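Local coordinates for protein uncharacterized ACR, COG1565 superfamily (Burkholderia thailandensis, PDB 4F3N) that is of unknown function but has a class I methyltransferase fold, binds S-adenosyl-L-homocysteine and probably transfers methyl groups, perhaps to protein arginine, at residues A[283-286]-A[287-290]; A[329-332]-A[333-336]; A[401-404]-A[405-409]. All coordinates share one frame; numbering follows the deposited sequence. Where two conformers were deposited one is given.

Contact 1: residues A[283-286]-A[287-290]; sequences RTVC and AMLA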
loop_
_atom_site.group_PDB
_atom_site.type_symbol
_atom_site.label_atom_id
_atom_site.label_comp_id
_atom_site.label_asym_id
_atom_site.label_seq_id
_atom_site.Cartn_x
_atom_site.Cartn_y
_atom_site.Cartn_z
ATOM N N ARG A 283 3.123 -2.199 -13.063
ATOM C CA ARG A 283 3.201 -2.562 -14.468
ATOM C C ARG A 283 2.208 -3.656 -14.783
ATOM O O ARG A 283 1.557 -3.585 -15.816
ATOM C CB ARG A 283 4.606 -3.011 -14.844
ATOM C CG ARG A 283 5.610 -1.876 -14.837
ATOM C CD ARG A 283 6.976 -2.410 -15.226
ATOM N NE ARG A 283 7.964 -1.349 -15.366
ATOM C CZ ARG A 283 9.283 -1.536 -15.393
ATOM N NH1 ARG A 283 9.813 -2.756 -15.296
ATOM N NH2 ARG A 283 10.088 -0.492 -15.561
ATOM N N THR A 284 2.150 -4.684 -13.942
ATOM C CA THR A 284 1.299 -5.845 -14.193
ATOM C C THR A 284 -0.166 -5.423 -14.181
ATOM O O THR A 284 -0.931 -5.829 -15.029
ATOM C CB THR A 284 1.559 -6.967 -13.159
ATOM O OG1 THR A 284 2.949 -7.381 -13.263
ATOM C CG2 THR A 284 0.625 -8.114 -13.343
ATOM N N VAL A 285 -0.550 -4.618 -13.199
ATOM C CA VAL A 285 -1.936 -4.106 -13.146
ATOM C C VAL A 285 -2.335 -3.284 -14.361
ATOM O O VAL A 285 -3.426 -3.449 -14.924
ATOM C CB VAL A 285 -2.147 -3.284 -11.857
ATOM C CG1 VAL A 285 -3.539 -2.614 -11.854
ATOM C CG2 VAL A 285 -1.923 -4.197 -10.652
ATOM N N CYS A 286 -1.452 -2.406 -14.792
ATOM C CA CYS A 286 -1.756 -1.487 -15.867
ATOM C C CYS A 286 -1.727 -2.212 -17.223
ATOM O O CYS A 286 -2.450 -1.835 -18.144
ATOM C CB CYS A 286 -0.838 -0.268 -15.838
ATOM S SG CYS A 286 -1.227 0.863 -14.486
ATOM N N ALA A 287 -0.954 -3.287 -17.318
ATOM C CA ALA A 287 -0.969 -4.089 -18.540
ATOM C C ALA A 287 -2.256 -4.938 -18.588
ATOM O O ALA A 287 -2.822 -5.198 -19.669
ATOM C CB ALA A 287 0.273 -4.953 -18.631
ATOM N N MET A 288 -2.710 -5.365 -17.429
ATOM C CA MET A 288 -3.958 -6.138 -17.270
ATOM C C MET A 288 -5.196 -5.317 -17.558
ATOM O O MET A 288 -6.160 -5.805 -18.130
ATOM C CB MET A 288 -4.025 -6.678 -15.824
ATOM C CG MET A 288 -5.369 -7.251 -15.389
ATOM S SD MET A 288 -5.539 -7.390 -13.608
ATOM C CE MET A 288 -5.841 -5.673 -13.190
ATOM N N LEU A 289 -5.206 -4.099 -17.056
ATOM C CA LEU A 289 -6.348 -3.204 -17.242
ATOM C C LEU A 289 -6.594 -2.911 -18.715
ATOM O O LEU A 289 -5.764 -2.261 -19.338
ATOM C CB LEU A 289 -6.084 -1.910 -16.493
ATOM C CG LEU A 289 -7.210 -0.889 -16.487
ATOM C CD1 LEU A 289 -8.363 -1.463 -15.710
ATOM C CD2 LEU A 289 -6.753 0.451 -15.878
ATOM N N ALA A 290 -7.701 -3.382 -19.276
ATOM C CA ALA A 290 -8.029 -3.130 -20.695
ATOM C C ALA A 290 -8.855 -1.858 -20.866
ATOM O O ALA A 290 -8.786 -1.167 -21.886
ATOM C CB ALA A 290 -8.782 -4.302 -21.271
#

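Contact 2: residues A[329-332]-A[333-336]; sequences FVYP and GLQD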
loop_
_atom_site.group_PDB
_atom_site.type_symbol
_atom_site.label_atom_id
_atom_site.label_comp_id
_atom_site.label_asym_id
_atom_site.label_seq_id
_atom_site.Cartn_x
_atom_site.Cartn_y
_atom_site.Cartn_z
ATOM N N PHE A 329 14.386 -6.467 12.509
ATOM C CA PHE A 329 14.835 -7.743 13.020
ATOM C C PHE A 329 14.150 -8.067 14.356
ATOM O O PHE A 329 14.307 -9.154 14.890
ATOM C CB PHE A 329 16.362 -7.692 13.181
ATOM C CG PHE A 329 17.076 -7.376 11.896
ATOM C CD1 PHE A 329 16.707 -8.022 10.713
ATOM C CD2 PHE A 329 18.059 -6.445 11.864
ATOM C CE1 PHE A 329 17.331 -7.726 9.501
ATOM C CE2 PHE A 329 18.710 -6.158 10.679
ATOM C CZ PHE A 329 18.332 -6.782 9.509
ATOM N N VAL A 330 13.341 -7.146 14.855
ATOM C CA VAL A 330 12.470 -7.443 16.038
ATOM C C VAL A 330 11.391 -8.489 15.676
ATOM O O VAL A 330 10.670 -8.352 14.675
ATOM C CB VAL A 330 11.830 -6.147 16.590
ATOM C CG1 VAL A 330 10.676 -6.458 17.566
ATOM C CG2 VAL A 330 12.899 -5.250 17.222
ATOM N N TYR A 331 11.294 -9.525 16.498
ATOM C CA TYR A 331 10.288 -10.581 16.407
ATOM C C TYR A 331 9.752 -10.823 14.989
ATOM O O TYR A 331 8.614 -10.460 14.686
ATOM C CB TYR A 331 9.143 -10.315 17.398
ATOM C CG TYR A 331 9.602 -10.381 18.829
ATOM C CD1 TYR A 331 10.152 -11.559 19.343
ATOM C CD2 TYR A 331 9.548 -9.263 19.649
ATOM C CE1 TYR A 331 10.622 -11.613 20.648
ATOM C CE2 TYR A 331 10.005 -9.315 20.958
ATOM C CZ TYR A 331 10.563 -10.480 21.434
ATOM O OH TYR A 331 10.998 -10.541 22.751
ATOM N N PRO A 332 10.587 -11.418 14.116
ATOM C CA PRO A 332 10.122 -11.777 12.780
ATOM C C PRO A 332 8.752 -12.483 12.800
ATOM O O PRO A 332 8.549 -13.436 13.549
ATOM C CB PRO A 332 11.206 -12.730 12.263
ATOM C CG PRO A 332 12.431 -12.278 12.947
ATOM C CD PRO A 332 11.981 -11.843 14.341
ATOM N N GLY A 333 7.848 -12.006 11.977
ATOM C CA GLY A 333 6.517 -12.604 11.884
ATOM C C GLY A 333 5.501 -11.942 12.792
ATOM O O GLY A 333 4.285 -12.197 12.643
ATOM N N LEU A 334 5.947 -11.144 13.772
ATOM C CA LEU A 334 5.030 -10.539 14.750
ATOM C C LEU A 334 4.912 -9.029 14.627
ATOM O O LEU A 334 4.202 -8.386 15.407
ATOM C CB LEU A 334 5.438 -10.897 16.179
ATOM C CG LEU A 334 5.621 -12.380 16.481
ATOM C CD1 LEU A 334 5.997 -12.567 17.963
ATOM C CD2 LEU A 334 4.366 -13.183 16.137
ATOM N N GLN A 335 5.615 -8.436 13.654
ATOM C CA GLN A 335 5.489 -7.032 13.399
ATOM C C GLN A 335 5.388 -6.764 11.890
ATOM O O GLN A 335 5.820 -7.585 11.067
ATOM C CB GLN A 335 6.666 -6.249 14.025
ATOM C CG GLN A 335 8.032 -6.553 13.400
ATOM C CD GLN A 335 9.102 -5.564 13.819
ATOM O OE1 GLN A 335 8.982 -4.863 14.841
ATOM N NE2 GLN A 335 10.189 -5.496 13.034
ATOM N N ASP A 336 4.815 -5.606 11.580
ATOM C CA ASP A 336 4.679 -5.074 10.221
ATOM C C ASP A 336 6.011 -4.433 9.840
ATOM O O ASP A 336 6.719 -3.935 10.695
ATOM C CB ASP A 336 3.606 -3.961 10.276
ATOM C CG ASP A 336 3.032 -3.615 8.962
ATOM O OD1 ASP A 336 3.448 -4.191 7.936
ATOM O OD2 ASP A 336 2.132 -2.740 8.978
HETATM O O HOH W 1 10.394 -8.421 11.974
#

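Contact 3: residues A[401-404]-A[405-409]; sequences AEMG and ELFKV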
loop_
_atom_site.group_PDB
_atom_site.type_symbol
_atom_site.label_atom_id
_atom_site.label_comp_id
_atom_site.label_asym_id
_atom_site.label_seq_id
_atom_site.Cartn_x
_atom_site.Cartn_y
_atom_site.Cartn_z
ATOM N N ALA A 401 -1.815 17.609 9.358
ATOM C CA ALA A 401 -1.171 17.093 10.578
ATOM C C ALA A 401 -1.459 15.615 10.819
ATOM O O ALA A 401 -0.872 14.983 11.719
ATOM C CB ALA A 401 -1.644 17.908 11.785
ATOM N N GLU A 402 -2.398 15.070 10.057
ATOM C CA GLU A 402 -2.842 13.693 10.215
ATOM C C GLU A 402 -2.535 12.983 8.886
ATOM O O GLU A 402 -1.380 12.881 8.527
ATOM C CB GLU A 402 -4.323 13.630 10.626
ATOM C CG GLU A 402 -4.655 14.224 12.010
ATOM C CD GLU A 402 -4.000 13.509 13.174
ATOM O OE1 GLU A 402 -3.557 12.351 13.035
ATOM O OE2 GLU A 402 -3.928 14.128 14.269
ATOM N N MET A 403 -3.548 12.497 8.161
ATOM C CA MET A 403 -3.295 11.709 6.965
ATOM C C MET A 403 -3.334 12.525 5.686
ATOM O O MET A 403 -2.967 12.041 4.651
ATOM C CB MET A 403 -4.367 10.626 6.826
ATOM C CG MET A 403 -4.457 9.699 8.031
ATOM S SD MET A 403 -5.786 8.475 7.906
ATOM C CE MET A 403 -5.127 7.173 6.871
ATOM N N GLY A 404 -3.836 13.749 5.744
ATOM C CA GLY A 404 -4.269 14.414 4.517
ATOM C C GLY A 404 -3.218 14.724 3.496
ATOM O O GLY A 404 -3.478 14.689 2.257
ATOM N N GLU A 405 -2.038 15.119 3.982
ATOM C CA GLU A 405 -0.930 15.444 3.091
ATOM C C GLU A 405 -0.013 14.252 2.818
ATOM O O GLU A 405 0.416 14.068 1.689
ATOM C CB GLU A 405 -0.125 16.630 3.618
ATOM C CG GLU A 405 1.107 16.983 2.811
ATOM C CD GLU A 405 0.874 17.390 1.375
ATOM O OE1 GLU A 405 -0.192 18.010 1.092
ATOM O OE2 GLU A 405 1.772 17.074 0.516
ATOM N N LEU A 406 0.320 13.507 3.874
ATOM C CA LEU A 406 1.223 12.387 3.769
ATOM C C LEU A 406 0.666 11.318 2.818
ATOM O O LEU A 406 1.418 10.772 2.006
ATOM C CB LEU A 406 1.427 11.751 5.146
ATOM C CG LEU A 406 2.304 10.534 5.092
ATOM C CD1 LEU A 406 3.712 10.781 4.546
ATOM C CD2 LEU A 406 2.267 9.977 6.507
ATOM N N PHE A 407 -0.624 11.017 2.936
ATOM C CA PHE A 407 -1.264 10.060 2.041
ATOM C C PHE A 407 -1.558 10.728 0.695
ATOM O O PHE A 407 -1.901 11.915 0.673
ATOM C CB PHE A 407 -2.539 9.544 2.653
ATOM C CG PHE A 407 -2.313 8.447 3.692
ATOM C CD1 PHE A 407 -1.633 8.727 4.890
ATOM C CD2 PHE A 407 -2.771 7.141 3.472
ATOM C CE1 PHE A 407 -1.441 7.751 5.825
ATOM C CE2 PHE A 407 -2.547 6.153 4.415
ATOM C CZ PHE A 407 -1.858 6.454 5.578
ATOM N N LYS A 408 -1.352 9.975 -0.391
ATOM C CA LYS A 408 -1.531 10.437 -1.757
ATOM C C LYS A 408 -2.451 9.470 -2.461
ATOM O O LYS A 408 -2.615 8.318 -2.040
ATOM C CB LYS A 408 -0.209 10.495 -2.547
ATOM C CG LYS A 408 0.950 11.182 -1.825
ATOM C CD LYS A 408 0.666 12.677 -1.587
ATOM C CE LYS A 408 1.928 13.432 -1.124
ATOM N NZ LYS A 408 2.376 13.039 0.254
ATOM N N VAL A 409 -3.102 9.966 -3.512
ATOM C CA VAL A 409 -3.821 9.101 -4.431
ATOM C C VAL A 409 -3.237 9.283 -5.820
ATOM O O VAL A 409 -3.154 10.420 -6.307
ATOM C CB VAL A 409 -5.310 9.444 -4.478
ATOM C CG1 VAL A 409 -6.022 8.458 -5.365
ATOM C CG2 VAL A 409 -5.934 9.419 -3.037
HETATM O O HOH W 2 -0.529 14.501 6.400
HETATM O O HOH W 3 -2.936 17.964 1.362
#

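Contact 1: residues A[283-286]-A[287-290]
Val285 and Met288 lie side by side and point the same way at the C-terminal end of helix 276-288, which precedes strand 293-298 of the central sheet in this methyltransferase-like fold. The pair illustrates how the last turn of an amphipathic helix divides its two faces. On the packed face, Met288 sets out with CG anti to its backbone N (chi1 168°) and runs on until a bend at chi3 carries the terminal CE back over the previous turn. That methyl lies 4.1 Å from CG1 of Val285, the branch that stands beside the carbonyl carbon, and CE of Met288 also comes to 3.7 Å from the carbonyl O of Val285. Both side chains rest on Val211 of strand 210-214, while the loop residues Leu203 and Pro204 touch Val285 and Met288 respectively. Cys286 is buried as well, with Ala353 against it, and its carbonyl O accepts a hydrogen bond from Arg414. The other side is more open: Arg283, Thr284 and Ala287 are exposed, although Thr284 touches Leu203. Arg283 is stretched out nearly straight, and Thr284 turns its hydroxyl back to the carbonyl O of Ala280 within the same helix. The backbone of the turn is held by three successive i to i+4 bonds. Ala287 N donates to Arg283 O at 2.9 Å, and Met288 N donates to Thr284 O at 3.0 Å. Leu289 is the first residue to leave helical angles, yet its amide still completes the final rung. There Leu289 N reaches Val285 O at 2.9 Å with an N-H...O angle of 154°, and CB of Leu289 settles 3.4 Å from the same Val285 O.

Contact 2: residues A[329-332]-A[333-336]
Gln335 folds its side chain back against Val330, closing a loop built round a type II beta turn that runs from Tyr331 to Leu334 and leads into strand 336-342. Its CB points toward the preceding residues, and with chi1 at 66° CG is set between the backbone N and the carbonyl carbon, 3.4 Å from Val330 O. Beyond CG the chain is extended and crosses the valine side chain at about a right angle. CD comes to 3.3 Å from the same Val330 O. At the tip the amide splits its work: OE1 lies 3.6 Å from Val330 CB and accepts a hydrogen bond from His325, whereas NE2 donates to the carbonyl O of Asp327. A water joins the two sides, donating a hydrogen bond to Val330 O at 2.7 Å and accepting a weak one from Gln335 NE2. The turn itself is closed by Leu334 N donating to Tyr331 O at 2.9 Å. Gly333 occupies its third position with phi 93° and psi -15°, the positive phi that suits glycine there in a type II turn. Across the ends of the turn, Leu334 CD1 packs on Tyr331 CB at 3.9 Å, and both residues face Pro50 and helix 52-71. Pro332 is held between that helix and helix 78-87, and its carbonyl O accepts a bond from Ser58. The chemistry implies an amide of well-defined rotation: exchanging its oxygen and nitrogen would lose the bond to Asp327 O and probably that to His325.

Contact 3: residues A[401-404]-A[405-409]
Met403 lays its terminal methyl over one face of the Phe407 ring. CE stands 3.8 Å from the ring centroid and 19° off the normal, displaced toward the rim so that CZ, at 3.6 Å from CE, is the nearest ring atom. The bend at chi3 (81°) brings CE down while SD stays above the same face at 5.0 Å from the centroid, a CH-pi and Met-aromatic contact in one. Phe407 N donates to Met403 O at 3.1 Å, closing the bend of the chain between residues four apart. A water spans the bend, donating to Glu402 O and accepting from Leu406 N. Lys408 NZ grips two carbonyls, Glu405 O at 2.6 Å in the carbonyl plane and Leu406 O from above its plane, and also bonds Gly300 O; Glu405 is in a salt bridge with Arg428. Tyr299 meets the Phe407 ring edge-to-face, and Thr113, which binds S-adenosyl-L-homocysteine, touches its side chain. The bend thus places a ring with a methyl over one face at the start of strand 407-414, beside the S-adenosyl-L-homocysteine site, in the Rossmann-like sheet characteristic of class I methyltransferases.

Overall arrangement
Along the chain the contacts come in series, contact 1 first and contact 3 last, and none touches another. Contacts 1 and 3 are both tied to the seven-stranded mixed sheet, contact 1 through a helix packed on it and contact 3 at the start of one of its strands: helix 276-288 leads into strand 293-298, which lies beside strand 407-414, whose first residues end contact 3. Their centres are 26 Å apart. Contact 2 is the loop that leads into strand 336-342 of the separate four-stranded sheet, and sits across the chain's centre from contact 1, with centres 32 Å apart. Of the three, contact 3 borders the S-adenosyl-L-homocysteine site, whereas the other two are structural packing away from it.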